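PDB 4QPK: protein phosphotransferase ChpT from Brucella abortus, which relays phosphoryl groups, as a homodimeric histidine phosphotransferase, in the phosphorelay that controls cell growth, division and intracellular survival in the mammalian host. Local coordinates for residues B[44-49]-B[211-216]; B[51-56]-B[101-106]; B[147-152]-B[178-183]; B[154-159]-B[238-243]; B[217-222]-B[227-232]. One frame throughout, in Å; residues are numbered along the deposited sequence.

Contact 1: B[44-49]-B[211-216]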
# COMPACT_ATOMS: atom_id res chain seq x y z
N LEU B 44 -4.75 8.87 10.07
CA LEU B 44 -3.94 9.37 8.95
C LEU B 44 -2.48 8.90 9.01
O LEU B 44 -1.90 8.51 7.98
CB LEU B 44 -3.98 10.89 8.90
CG LEU B 44 -5.31 11.47 8.40
CD1 LEU B 44 -5.24 13.00 8.51
CD2 LEU B 44 -5.58 11.04 6.97
N ASP B 45 -1.89 8.94 10.19
CA ASP B 45 -0.49 8.56 10.32
C ASP B 45 -0.29 7.06 10.20
O ASP B 45 0.71 6.62 9.64
CB ASP B 45 0.08 9.08 11.63
CG ASP B 45 0.32 10.59 11.60
OD1 ASP B 45 0.52 11.18 12.67
OD2 ASP B 45 0.31 11.17 10.49
N LEU B 46 -1.21 6.26 10.73
CA LEU B 46 -1.07 4.81 10.59
C LEU B 46 -1.19 4.39 9.13
O LEU B 46 -0.37 3.61 8.63
CB LEU B 46 -2.12 4.06 11.44
CG LEU B 46 -2.19 2.54 11.26
CD1 LEU B 46 -0.88 1.85 11.69
CD2 LEU B 46 -3.39 1.98 12.04
N GLY B 47 -2.20 4.92 8.44
CA GLY B 47 -2.41 4.58 7.04
C GLY B 47 -1.21 4.97 6.20
O GLY B 47 -0.77 4.20 5.34
N ALA B 48 -0.68 6.17 6.43
CA ALA B 48 0.48 6.63 5.67
C ALA B 48 1.71 5.75 5.89
O ALA B 48 2.39 5.39 4.93
CB ALA B 48 0.81 8.09 6.03
N LEU B 49 1.99 5.41 7.15
CA LEU B 49 3.18 4.61 7.43
C LEU B 49 3.04 3.18 6.90
O LEU B 49 4.01 2.61 6.40
CB LEU B 49 3.47 4.60 8.94
CG LEU B 49 3.95 5.96 9.43
CD1 LEU B 49 4.08 5.96 10.95
CD2 LEU B 49 5.27 6.36 8.77
N HIS B 211 9.50 1.73 9.37
CA HIS B 211 10.07 0.47 9.80
C HIS B 211 9.33 -0.02 11.05
O HIS B 211 8.78 -1.13 11.06
CB HIS B 211 11.58 0.62 10.02
CG HIS B 211 12.35 0.74 8.74
ND1 HIS B 211 12.79 1.95 8.24
CD2 HIS B 211 12.73 -0.19 7.84
CE1 HIS B 211 13.42 1.75 7.09
NE2 HIS B 211 13.40 0.46 6.83
N SER B 212 9.24 0.83 12.07
CA SER B 212 8.61 0.42 13.32
C SER B 212 7.07 0.36 13.29
O SER B 212 6.47 -0.08 14.26
CB SER B 212 9.05 1.35 14.46
OG SER B 212 8.75 2.70 14.16
N VAL B 213 6.44 0.79 12.19
CA VAL B 213 4.99 0.72 12.13
C VAL B 213 4.51 -0.73 12.13
O VAL B 213 3.43 -1.01 12.62
CB VAL B 213 4.41 1.47 10.88
CG1 VAL B 213 4.79 0.80 9.58
CG2 VAL B 213 2.89 1.62 10.98
N GLN B 214 5.31 -1.65 11.61
CA GLN B 214 4.82 -3.02 11.49
C GLN B 214 4.73 -3.71 12.87
O GLN B 214 3.71 -4.33 13.17
CB GLN B 214 5.70 -3.83 10.53
CG GLN B 214 5.09 -5.18 10.10
CD GLN B 214 5.37 -6.27 11.10
OE1 GLN B 214 6.46 -6.32 11.67
NE2 GLN B 214 4.40 -7.16 11.30
N PRO B 215 5.77 -3.58 13.73
CA PRO B 215 5.54 -4.12 15.08
C PRO B 215 4.45 -3.39 15.87
O PRO B 215 3.71 -4.04 16.61
CB PRO B 215 6.91 -3.95 15.77
CG PRO B 215 7.72 -3.09 14.87
CD PRO B 215 7.19 -3.31 13.48
N TYR B 216 4.33 -2.08 15.68
CA TYR B 216 3.24 -1.34 16.30
C TYR B 216 1.90 -1.90 15.86
O TYR B 216 1.02 -2.20 16.67
CB TYR B 216 3.35 0.16 15.95
CG TYR B 216 2.11 0.94 16.33
CD1 TYR B 216 1.94 1.43 17.61
CD2 TYR B 216 1.10 1.15 15.40
CE1 TYR B 216 0.79 2.14 17.95
CE2 TYR B 216 -0.05 1.85 15.73
CZ TYR B 216 -0.20 2.34 17.00
OH TYR B 216 -1.35 3.03 17.31
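Val213, in the first turn of helix 213-225, presents its side chain to Leu49 and Leu46 of helix 43-74. Its CB starts out toward the facing helix and already lies 3.8 Å from Leu49 CB. Of the two methyls, CG1 sits between the backbone N and the carbonyl carbon (chi1 67°) and comes to rest 3.7 Å from Leu49 O, over the helix backbone. CG2, trans to the backbone N, does most of the work: it meets Leu49 CB at 3.7 Å and, on the neighbouring turn, touches Leu46 CD1 at 3.8 Å. Leu46 meets the valine at roughly a right angle, its CD1 being the branch that reaches across. That leucine methyl also approaches the Tyr216 ring at its edge, close to the ring plane, with CE2 4.1 Å away. The tyrosine therefore closes the apolar patch with its ring rim, while its OH accepts a hydrogen bond from Leu41 N. Beyond the patch, Leu46 packs on Ala43 and Leu49 on Ala105, both of the second subunit. At the other end, the ring of His211 stands edge-to-face to that of His56, the residue that carries the phosphoryl group, which is absent here. This helix-on-helix packing is the seam between the dimerization and phosphotransfer helices and the kinase-like C-terminal domain, the two-domain architecture of ChpT.

Contact 2: B[51-56]-B[101-106]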
# COMPACT_ATOMS: atom_id res chain seq x y z
N CYS B 51 1.32 2.35 4.23
CA CYS B 51 1.54 2.51 2.79
C CYS B 51 3.03 2.67 2.46
O CYS B 51 3.51 2.10 1.48
CB CYS B 51 0.73 3.70 2.26
SG CYS B 51 -1.06 3.33 2.11
N SER B 52 3.76 3.46 3.25
CA SER B 52 5.20 3.63 3.04
C SER B 52 5.94 2.30 3.18
O SER B 52 6.89 2.02 2.44
CB SER B 52 5.77 4.64 4.03
OG SER B 52 5.51 5.96 3.60
N ARG B 53 5.52 1.48 4.14
CA ARG B 53 6.17 0.19 4.36
C ARG B 53 5.98 -0.71 3.13
O ARG B 53 6.93 -1.37 2.70
CB ARG B 53 5.63 -0.49 5.62
CG ARG B 53 6.08 -1.94 5.77
CD ARG B 53 7.60 -2.11 5.74
NE ARG B 53 7.96 -3.51 5.96
CZ ARG B 53 8.24 -4.02 7.16
NH1 ARG B 53 8.55 -5.30 7.29
NH2 ARG B 53 8.19 -3.24 8.23
N ILE B 54 4.77 -0.74 2.56
CA ILE B 54 4.53 -1.56 1.38
C ILE B 54 5.39 -1.06 0.22
O ILE B 54 6.04 -1.85 -0.47
CB ILE B 54 3.03 -1.52 0.95
CG1 ILE B 54 2.16 -2.21 2.00
CG2 ILE B 54 2.82 -2.17 -0.42
CD1 ILE B 54 0.68 -2.13 1.70
N CYS B 55 5.43 0.26 0.04
CA CYS B 55 6.23 0.85 -1.04
C CYS B 55 7.70 0.52 -0.88
O CYS B 55 8.37 0.13 -1.83
CB CYS B 55 6.02 2.37 -1.07
SG CYS B 55 4.40 2.84 -1.70
N HIS B 56 8.19 0.64 0.35
CA HIS B 56 9.59 0.38 0.62
C HIS B 56 9.96 -1.06 0.26
O HIS B 56 11.05 -1.32 -0.24
CB HIS B 56 9.92 0.67 2.08
CG HIS B 56 11.31 0.28 2.47
ND1 HIS B 56 11.65 -1.00 2.87
CD2 HIS B 56 12.46 1.00 2.52
CE1 HIS B 56 12.94 -1.05 3.15
NE2 HIS B 56 13.45 0.15 2.95
N ILE B 101 -3.42 -8.96 2.28
CA ILE B 101 -4.10 -9.61 3.41
C ILE B 101 -3.50 -9.17 4.75
O ILE B 101 -4.25 -8.87 5.67
CB ILE B 101 -4.01 -11.16 3.30
CG1 ILE B 101 -4.58 -11.62 1.96
CG2 ILE B 101 -4.80 -11.83 4.44
CD1 ILE B 101 -4.64 -13.15 1.79
N ALA B 102 -2.18 -9.07 4.86
CA ALA B 102 -1.57 -8.77 6.16
C ALA B 102 -1.82 -7.32 6.60
O ALA B 102 -2.03 -7.04 7.79
CB ALA B 102 -0.07 -9.05 6.13
N PHE B 103 -1.81 -6.41 5.64
CA PHE B 103 -1.99 -4.98 5.92
C PHE B 103 -3.34 -4.50 5.39
O PHE B 103 -3.98 -3.65 6.00
CB PHE B 103 -0.87 -4.13 5.30
CG PHE B 103 0.52 -4.45 5.80
CD1 PHE B 103 0.74 -4.89 7.09
CD2 PHE B 103 1.60 -4.30 4.95
CE1 PHE B 103 2.04 -5.18 7.52
CE2 PHE B 103 2.89 -4.59 5.38
CZ PHE B 103 3.10 -5.02 6.67
N GLY B 104 -3.74 -5.02 4.23
CA GLY B 104 -4.96 -4.63 3.55
C GLY B 104 -6.24 -5.26 4.07
O GLY B 104 -6.27 -5.89 5.13
N ALA B 105 -7.32 -5.08 3.33
CA ALA B 105 -8.61 -5.64 3.70
C ALA B 105 -9.01 -6.86 2.86
O ALA B 105 -10.14 -7.33 2.92
CB ALA B 105 -9.68 -4.56 3.59
N ALA B 106 -8.07 -7.39 2.08
CA ALA B 106 -8.43 -8.43 1.10
C ALA B 106 -8.71 -9.79 1.71
O ALA B 106 -8.25 -10.10 2.82
CB ALA B 106 -7.36 -8.56 0.08
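Phe103, just past the end of helix 78-102, sets its ring against Ile54 and Arg53 of helix 43-74, bridging the two antiparallel helices of the DHp hairpin where helix 78-102 ends. Two such hairpins, one from each subunit, form the four-helix bundle known from histidine kinases.

The apolar contact is between Ile54 and the ring. Ile54 CG1 lies at the ring edge, near its plane, 3.7 Å from Phe103 CD2, and the extended chain (chi2 176°) carries CD1 on to 4.0 Å from the same ring carbon. The two side chains run past each other in opposite directions, with CG1 at the rim of the ring. Ile54 also packs on Ala99 of its own chain and on Cys51 of the second subunit.

The polar interactions lie around this contact. Arg53 NE forms a salt bridge with Asp57 one turn on, next to the phosphorylatable His56, and the guanidinium plane is turned 74° from that of the ring. On the loop, Phe103 O and Gly104 O both accept from Lys148 NZ, which ties the end of the hairpin to the C-terminal domain. Across the dimer, Ser52 OG is hydrogen-bonded to Ala105 N of the second subunit, and the reciprocal bond is made as well.

What Arg53 offers the ring is aliphatic: with CG trans to the backbone N (chi1 170°) and the chain bent at chi2, its CG comes obliquely to 4.2 Å from Phe103 CE2.

Contact 3: B[147-152]-B[178-183]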
# COMPACT_ATOMS: atom_id res chain seq x y z
N VAL B 147 -6.55 -13.27 11.74
CA VAL B 147 -5.70 -13.76 10.65
C VAL B 147 -4.65 -12.72 10.25
O VAL B 147 -3.51 -13.06 9.92
CB VAL B 147 -6.51 -14.18 9.43
CG1 VAL B 147 -5.57 -14.77 8.37
CG2 VAL B 147 -7.57 -15.24 9.81
N LYS B 148 -5.02 -11.44 10.28
CA LYS B 148 -4.02 -10.39 10.02
C LYS B 148 -2.93 -10.40 11.11
O LYS B 148 -1.75 -10.25 10.80
CB LYS B 148 -4.70 -9.02 9.90
CG LYS B 148 -5.65 -8.92 8.70
CD LYS B 148 -6.27 -7.52 8.55
CE LYS B 148 -5.21 -6.52 8.00
NZ LYS B 148 -5.82 -5.19 7.77
N LEU B 149 -3.32 -10.61 12.37
CA LEU B 149 -2.34 -10.74 13.45
C LEU B 149 -1.37 -11.89 13.13
O LEU B 149 -0.16 -11.72 13.22
CB LEU B 149 -3.04 -10.98 14.79
CG LEU B 149 -2.11 -11.44 15.92
CD1 LEU B 149 -1.10 -10.35 16.26
CD2 LEU B 149 -2.95 -11.81 17.16
N LEU B 150 -1.91 -13.04 12.74
CA LEU B 150 -1.10 -14.20 12.38
C LEU B 150 -0.04 -13.85 11.33
O LEU B 150 1.15 -14.11 11.53
CB LEU B 150 -2.01 -15.34 11.90
CG LEU B 150 -1.37 -16.59 11.26
CD1 LEU B 150 -0.42 -17.28 12.20
CD2 LEU B 150 -2.47 -17.54 10.78
N LEU B 151 -0.45 -13.24 10.22
CA LEU B 151 0.49 -12.91 9.17
C LEU B 151 1.53 -11.89 9.64
O LEU B 151 2.69 -11.95 9.25
CB LEU B 151 -0.23 -12.39 7.92
CG LEU B 151 -1.06 -13.44 7.18
CD1 LEU B 151 -1.77 -12.76 6.00
CD2 LEU B 151 -0.19 -14.57 6.66
N ASN B 152 1.12 -10.94 10.47
CA ASN B 152 2.07 -9.96 10.98
C ASN B 152 3.07 -10.58 11.96
O ASN B 152 4.21 -10.14 12.04
CB ASN B 152 1.35 -8.78 11.62
CG ASN B 152 0.95 -7.74 10.58
OD1 ASN B 152 1.74 -6.84 10.26
ND2 ASN B 152 -0.23 -7.88 10.02
N PRO B 178 -8.65 -19.42 18.89
CA PRO B 178 -7.45 -19.87 18.20
C PRO B 178 -6.16 -19.57 18.96
O PRO B 178 -6.09 -18.62 19.74
CB PRO B 178 -7.49 -19.09 16.87
CG PRO B 178 -8.28 -17.85 17.20
CD PRO B 178 -9.32 -18.30 18.20
N ARG B 179 -5.14 -20.39 18.72
CA ARG B 179 -3.81 -20.13 19.23
C ARG B 179 -2.83 -20.19 18.06
O ARG B 179 -2.88 -21.12 17.26
CB ARG B 179 -3.42 -21.15 20.32
CG ARG B 179 -1.98 -21.01 20.81
CD ARG B 179 -1.71 -21.83 22.08
NE ARG B 179 -1.90 -23.26 21.89
CZ ARG B 179 -2.95 -23.95 22.34
NH1 ARG B 179 -3.91 -23.34 23.03
NH2 ARG B 179 -3.03 -25.26 22.11
N PHE B 180 -1.98 -19.16 17.93
CA PHE B 180 -0.97 -19.13 16.88
C PHE B 180 0.41 -19.32 17.48
O PHE B 180 0.77 -18.65 18.44
CB PHE B 180 -1.00 -17.79 16.10
CG PHE B 180 -2.35 -17.40 15.59
CD1 PHE B 180 -2.77 -16.07 15.66
CD2 PHE B 180 -3.21 -18.35 15.03
CE1 PHE B 180 -4.02 -15.70 15.18
CE2 PHE B 180 -4.45 -17.98 14.55
CZ PHE B 180 -4.86 -16.65 14.63
N VAL B 181 1.19 -20.22 16.90
CA VAL B 181 2.54 -20.44 17.40
C VAL B 181 3.54 -20.28 16.28
O VAL B 181 3.50 -21.00 15.28
CB VAL B 181 2.67 -21.84 18.03
CG1 VAL B 181 4.02 -21.96 18.74
CG2 VAL B 181 1.51 -22.09 19.01
N ILE B 182 4.44 -19.32 16.45
CA ILE B 182 5.47 -19.05 15.46
C ILE B 182 6.82 -19.32 16.11
O ILE B 182 7.21 -18.64 17.06
CB ILE B 182 5.41 -17.59 14.94
CG1 ILE B 182 4.25 -17.44 13.94
CG2 ILE B 182 6.68 -17.21 14.22
CD1 ILE B 182 2.88 -17.33 14.58
N THR B 183 7.51 -20.33 15.60
CA THR B 183 8.78 -20.77 16.18
C THR B 183 9.94 -20.53 15.22
O THR B 183 9.92 -21.03 14.09
CB THR B 183 8.74 -22.26 16.56
OG1 THR B 183 7.61 -22.51 17.40
CG2 THR B 183 10.02 -22.64 17.32
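Leu150 lies across the ring of Phe180, the two side chains meeting at about a right angle, with the leucine over one face of the phenyl group. Its CB makes a CH-pi contact, 4.0 Å from the ring centroid and only 15° off the normal, shifted toward the CD1 and CE1 rim. With CG trans to the backbone N, the chain then runs over the ring toward its root, where CD1 reaches 3.9 Å from Phe180 CG. The same methyl touches Ile182 CD1 at 4.1 Å, two residues on along the strand. Leu149 comes differently: its CD2 stays near the ring plane, at the edge, 4.5 Å from Phe180 CE1. One leucine thus covers a face and the other borders the rim, while Leu171 and Met227 also pack on the ring.

On the far flank of the helix, Asn152 ND2 gives a 2.9 Å, nearly straight (170°) bond to Lys148 O from above the carbonyl plane. That oxygen also takes the backbone N of Asn152, and Ala102 O and Gln214 hold the amide from outside. Helix 147-152 and strand 178-183 run almost parallel, 9° apart. Such a helix laid on a sheet belongs to the alpha/beta sandwich that this domain shares with the catalytic domain of histidine kinases, although it lacks regions required for ATP binding.

Contact 4: B[154-159]-B[238-243]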
# COMPACT_ATOMS: atom_id res chain seq x y z
N LEU B 154 4.29 -13.47 11.48
CA LEU B 154 5.31 -14.08 10.62
C LEU B 154 6.42 -13.08 10.32
O LEU B 154 7.59 -13.44 10.24
CB LEU B 154 4.71 -14.54 9.30
CG LEU B 154 3.48 -15.44 9.36
CD1 LEU B 154 3.14 -15.94 7.96
CD2 LEU B 154 3.71 -16.56 10.34
N LEU B 155 6.04 -11.82 10.15
CA LEU B 155 7.04 -10.80 9.83
C LEU B 155 7.94 -10.54 11.04
O LEU B 155 9.15 -10.34 10.89
CB LEU B 155 6.36 -9.50 9.36
CG LEU B 155 5.57 -9.62 8.05
CD1 LEU B 155 5.00 -8.25 7.67
CD2 LEU B 155 6.46 -10.12 6.94
N ILE B 156 7.35 -10.55 12.24
CA ILE B 156 8.13 -10.41 13.47
C ILE B 156 9.11 -11.58 13.60
O ILE B 156 10.29 -11.40 13.87
CB ILE B 156 7.23 -10.36 14.72
CG1 ILE B 156 6.33 -9.12 14.69
CG2 ILE B 156 8.08 -10.36 16.00
CD1 ILE B 156 7.11 -7.83 14.65
N GLY B 157 8.60 -12.78 13.36
CA GLY B 157 9.42 -13.97 13.40
C GLY B 157 10.59 -13.90 12.43
O GLY B 157 11.73 -14.19 12.79
N ASN B 158 10.30 -13.49 11.20
CA ASN B 158 11.33 -13.35 10.18
C ASN B 158 12.41 -12.38 10.65
O ASN B 158 13.61 -12.60 10.44
CB ASN B 158 10.71 -12.87 8.87
CG ASN B 158 11.67 -13.00 7.69
OD1 ASN B 158 12.39 -13.99 7.56
ND2 ASN B 158 11.68 -12.00 6.83
N GLY B 159 11.98 -11.30 11.30
CA GLY B 159 12.90 -10.31 11.84
C GLY B 159 13.78 -10.85 12.95
O GLY B 159 14.86 -10.31 13.22
N ILE B 238 13.15 -19.05 19.48
CA ILE B 238 12.20 -18.08 20.01
C ILE B 238 10.81 -18.47 19.55
O ILE B 238 10.59 -18.79 18.38
CB ILE B 238 12.51 -16.64 19.57
CG1 ILE B 238 13.95 -16.26 19.95
CG2 ILE B 238 11.49 -15.69 20.19
CD1 ILE B 238 14.46 -14.95 19.30
N VAL B 239 9.87 -18.51 20.49
CA VAL B 239 8.48 -18.78 20.15
C VAL B 239 7.64 -17.53 20.37
O VAL B 239 7.57 -16.98 21.47
CB VAL B 239 7.90 -19.93 20.99
CG1 VAL B 239 6.44 -20.12 20.69
CG2 VAL B 239 8.68 -21.22 20.72
N PHE B 240 7.02 -17.05 19.30
CA PHE B 240 6.02 -16.01 19.42
C PHE B 240 4.66 -16.68 19.37
O PHE B 240 4.35 -17.35 18.39
CB PHE B 240 6.15 -14.97 18.30
CG PHE B 240 7.49 -14.28 18.26
CD1 PHE B 240 7.71 -13.13 19.00
CD2 PHE B 240 8.51 -14.78 17.47
CE1 PHE B 240 8.94 -12.48 18.95
CE2 PHE B 240 9.74 -14.15 17.42
CZ PHE B 240 9.95 -12.99 18.17
N SER B 241 3.86 -16.54 20.42
CA SER B 241 2.56 -17.18 20.43
C SER B 241 1.47 -16.19 20.79
O SER B 241 1.73 -15.20 21.46
CB SER B 241 2.54 -18.37 21.40
OG SER B 241 2.77 -17.92 22.72
N ALA B 242 0.27 -16.45 20.31
CA ALA B 242 -0.86 -15.58 20.62
C ALA B 242 -2.11 -16.40 20.87
O ALA B 242 -2.34 -17.41 20.21
CB ALA B 242 -1.10 -14.58 19.48
N GLU B 243 -2.92 -15.94 21.81
CA GLU B 243 -4.17 -16.60 22.16
C GLU B 243 -4.99 -15.64 23.01
O GLU B 243 -4.47 -14.64 23.49
CB GLU B 243 -3.93 -17.91 22.91
CG GLU B 243 -3.25 -17.72 24.25
CD GLU B 243 -3.25 -18.99 25.08
OE1 GLU B 243 -3.75 -20.03 24.59
OE2 GLU B 243 -2.75 -18.94 26.23
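Ile156 and Phe240 supply most of the contact between helix 144-160 and strand 238-242. The first kind of interaction is CH-pi: Ile156 CG2, which stands trans to the backbone N, hovers over one ring face 4.0 Å from the centroid, 22° off the normal. It is offset toward the rim, and its nearest ring atom is Phe240 CE1 at 3.7 Å. The opposite face is covered from within the strand by Ile238 CG2, 3.5 Å above the ring plane, so the phenyl group is wedged between two isoleucine methyls and its rotation is probably limited.

The second kind is packing against the backbone. Gly157, which has no side chain, lets the ring come close to the helix itself, with Gly157 CA 4.0 Å from Phe240 CE2 in an oblique approach.

Main-chain bonds fix the two partners separately: the helix turn is closed by Asn158 N to Leu154 O, and Phe240 is paired with Ile182 of the adjoining strand. Ile156 continues past the ring to Gln214, Pro215 and Thr218 of helix 213-225, while Leu154 turns to helix 115-126 and strand 178-185, placing this part of helix 144-160 between its neighbouring helices and the sheet.

Contact 5: B[217-222]-B[227-232]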
# COMPACT_ATOMS: atom_id res chain seq x y z
N TYR B 217 1.77 -2.09 14.55
CA TYR B 217 0.54 -2.59 13.95
C TYR B 217 0.18 -3.99 14.44
O TYR B 217 -0.99 -4.32 14.67
CB TYR B 217 0.69 -2.58 12.43
CG TYR B 217 -0.55 -2.96 11.63
CD1 TYR B 217 -1.72 -2.23 11.72
CD2 TYR B 217 -0.52 -4.04 10.75
CE1 TYR B 217 -2.84 -2.57 10.98
CE2 TYR B 217 -1.64 -4.39 10.00
CZ TYR B 217 -2.79 -3.65 10.11
OH TYR B 217 -3.89 -4.01 9.36
N THR B 218 1.21 -4.83 14.60
CA THR B 218 1.01 -6.19 15.10
C THR B 218 0.35 -6.16 16.48
O THR B 218 -0.63 -6.87 16.73
CB THR B 218 2.36 -6.94 15.18
OG1 THR B 218 2.97 -6.97 13.88
CG2 THR B 218 2.14 -8.37 15.69
N LEU B 219 0.87 -5.31 17.36
CA LEU B 219 0.33 -5.19 18.72
C LEU B 219 -1.08 -4.60 18.70
O LEU B 219 -1.94 -5.00 19.47
CB LEU B 219 1.26 -4.33 19.57
CG LEU B 219 2.63 -4.98 19.80
CD1 LEU B 219 3.64 -3.96 20.28
CD2 LEU B 219 2.54 -6.15 20.78
N LEU B 220 -1.31 -3.64 17.80
CA LEU B 220 -2.62 -3.03 17.65
C LEU B 220 -3.67 -4.06 17.23
O LEU B 220 -4.80 -4.06 17.74
CB LEU B 220 -2.55 -1.90 16.62
CG LEU B 220 -3.72 -0.94 16.50
CD1 LEU B 220 -3.87 -0.14 17.79
CD2 LEU B 220 -3.49 -0.00 15.33
N LEU B 221 -3.29 -4.95 16.31
CA LEU B 221 -4.19 -6.01 15.86
C LEU B 221 -4.50 -6.97 17.00
O LEU B 221 -5.64 -7.37 17.19
CB LEU B 221 -3.59 -6.78 14.67
CG LEU B 221 -3.51 -6.04 13.34
CD1 LEU B 221 -2.65 -6.84 12.37
CD2 LEU B 221 -4.90 -5.82 12.76
N ALA B 222 -3.48 -7.31 17.79
CA ALA B 222 -3.66 -8.22 18.91
C ALA B 222 -4.65 -7.62 19.90
O ALA B 222 -5.55 -8.30 20.38
CB ALA B 222 -2.33 -8.52 19.58
N MET B 227 -6.55 -10.72 21.72
CA MET B 227 -5.53 -11.75 21.89
C MET B 227 -4.27 -11.16 22.50
O MET B 227 -3.99 -9.97 22.34
CB MET B 227 -5.21 -12.45 20.56
CG MET B 227 -6.40 -13.15 19.94
SD MET B 227 -6.02 -13.89 18.34
CE MET B 227 -4.98 -15.27 18.78
N LYS B 228 -3.53 -11.99 23.21
CA LYS B 228 -2.31 -11.59 23.88
C LYS B 228 -1.12 -12.29 23.24
O LYS B 228 -1.16 -13.50 23.05
CB LYS B 228 -2.42 -11.94 25.37
CG LYS B 228 -1.16 -11.76 26.19
CD LYS B 228 -1.44 -12.14 27.64
CE LYS B 228 -0.18 -12.17 28.48
NZ LYS B 228 -0.44 -12.72 29.84
N ILE B 229 -0.09 -11.54 22.89
CA ILE B 229 1.13 -12.13 22.37
C ILE B 229 2.11 -12.42 23.50
O ILE B 229 2.36 -11.56 24.35
CB ILE B 229 1.83 -11.23 21.34
CG1 ILE B 229 0.89 -10.97 20.15
CG2 ILE B 229 3.12 -11.87 20.85
CD1 ILE B 229 1.41 -9.93 19.17
N SER B 230 2.65 -13.63 23.51
CA SER B 230 3.71 -13.99 24.44
C SER B 230 5.00 -14.27 23.69
O SER B 230 4.99 -14.78 22.56
CB SER B 230 3.32 -15.22 25.27
OG SER B 230 2.20 -14.93 26.09
N ILE B 231 6.11 -13.92 24.33
CA ILE B 231 7.43 -14.19 23.78
C ILE B 231 8.16 -15.14 24.71
O ILE B 231 8.33 -14.85 25.89
CB ILE B 231 8.27 -12.91 23.63
CG1 ILE B 231 7.52 -11.83 22.85
CG2 ILE B 231 9.58 -13.23 22.95
CD1 ILE B 231 8.25 -10.50 22.81
N HIS B 232 8.57 -16.29 24.18
CA HIS B 232 9.41 -17.23 24.91
C HIS B 232 10.73 -17.48 24.18
O HIS B 232 10.76 -18.22 23.20
CB HIS B 232 8.69 -18.56 25.14
CG HIS B 232 9.46 -19.50 26.01
ND1 HIS B 232 10.52 -19.10 26.79
CD2 HIS B 232 9.33 -20.84 26.21
CE1 HIS B 232 11.01 -20.14 27.44
NE2 HIS B 232 10.30 -21.21 27.11
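Ile229 holds CG1 trans to its carbonyl carbon (chi1 -60°) and its chain extended, which sends CD1 out to the face of helix 213-225. There the methyl meets Thr218 CG2 at 3.9 Å and, one turn on, Ala222 CB at 4.0 Å, with Leu219 CD2 more loosely at 4.3 Å. The threonine turns its methyl to the strand, trans to the backbone N, and keeps OG1 for Gln214 O in its own helix.

At the end of the helix the backbones meet. Met227 N donates to Ala222 O, 2.9 Å away with an N-H...O angle of 156°, somewhat out of the carbonyl plane. Reaching back five residues, the bond has the 6-to-1 pattern, consistent with that found in Schellman motifs, and it ties the last turn of the helix to the loop that leads into strand 229-233. Ala222 CB also rests 3.5 Å from Met227 O.

The short axes lie 126° apart, the chain turning sharply back as it passes from helix to strand. Strand 229-233 borders the sheet beside 238-242, and Met227 reaches Ala242 there. Leu219 extends to helix 193-199, Thr218 touches Asn152 of helix 144-160, and Tyr217 and Leu220 pack on Leu44 of the second subunit.

In the fold
Contacts 1 and 2, about 10 Å apart between centres, share helix 43-74; both touch the second subunit, as contact 5 does as well. Contacts 3, 4 and 5 lie on the C-terminal domain with centres 7 to 9 Å apart: 3 and 4 share helix 144-160, and all three reach the same mixed sheet, through strands 178-185, 238-242 and 229-233, which adjoin in that order. Helix 213-225 serves contacts 1 and 5 and so joins the two groups. Along the chain, contacts 2 and 3 nest inside the loop closed by contact 1, contact 5 nests inside that of contact 4, and 4 crosses both 1 and 3. The phosphotransfer helices are thus linked directly to the kinase-like sandwich.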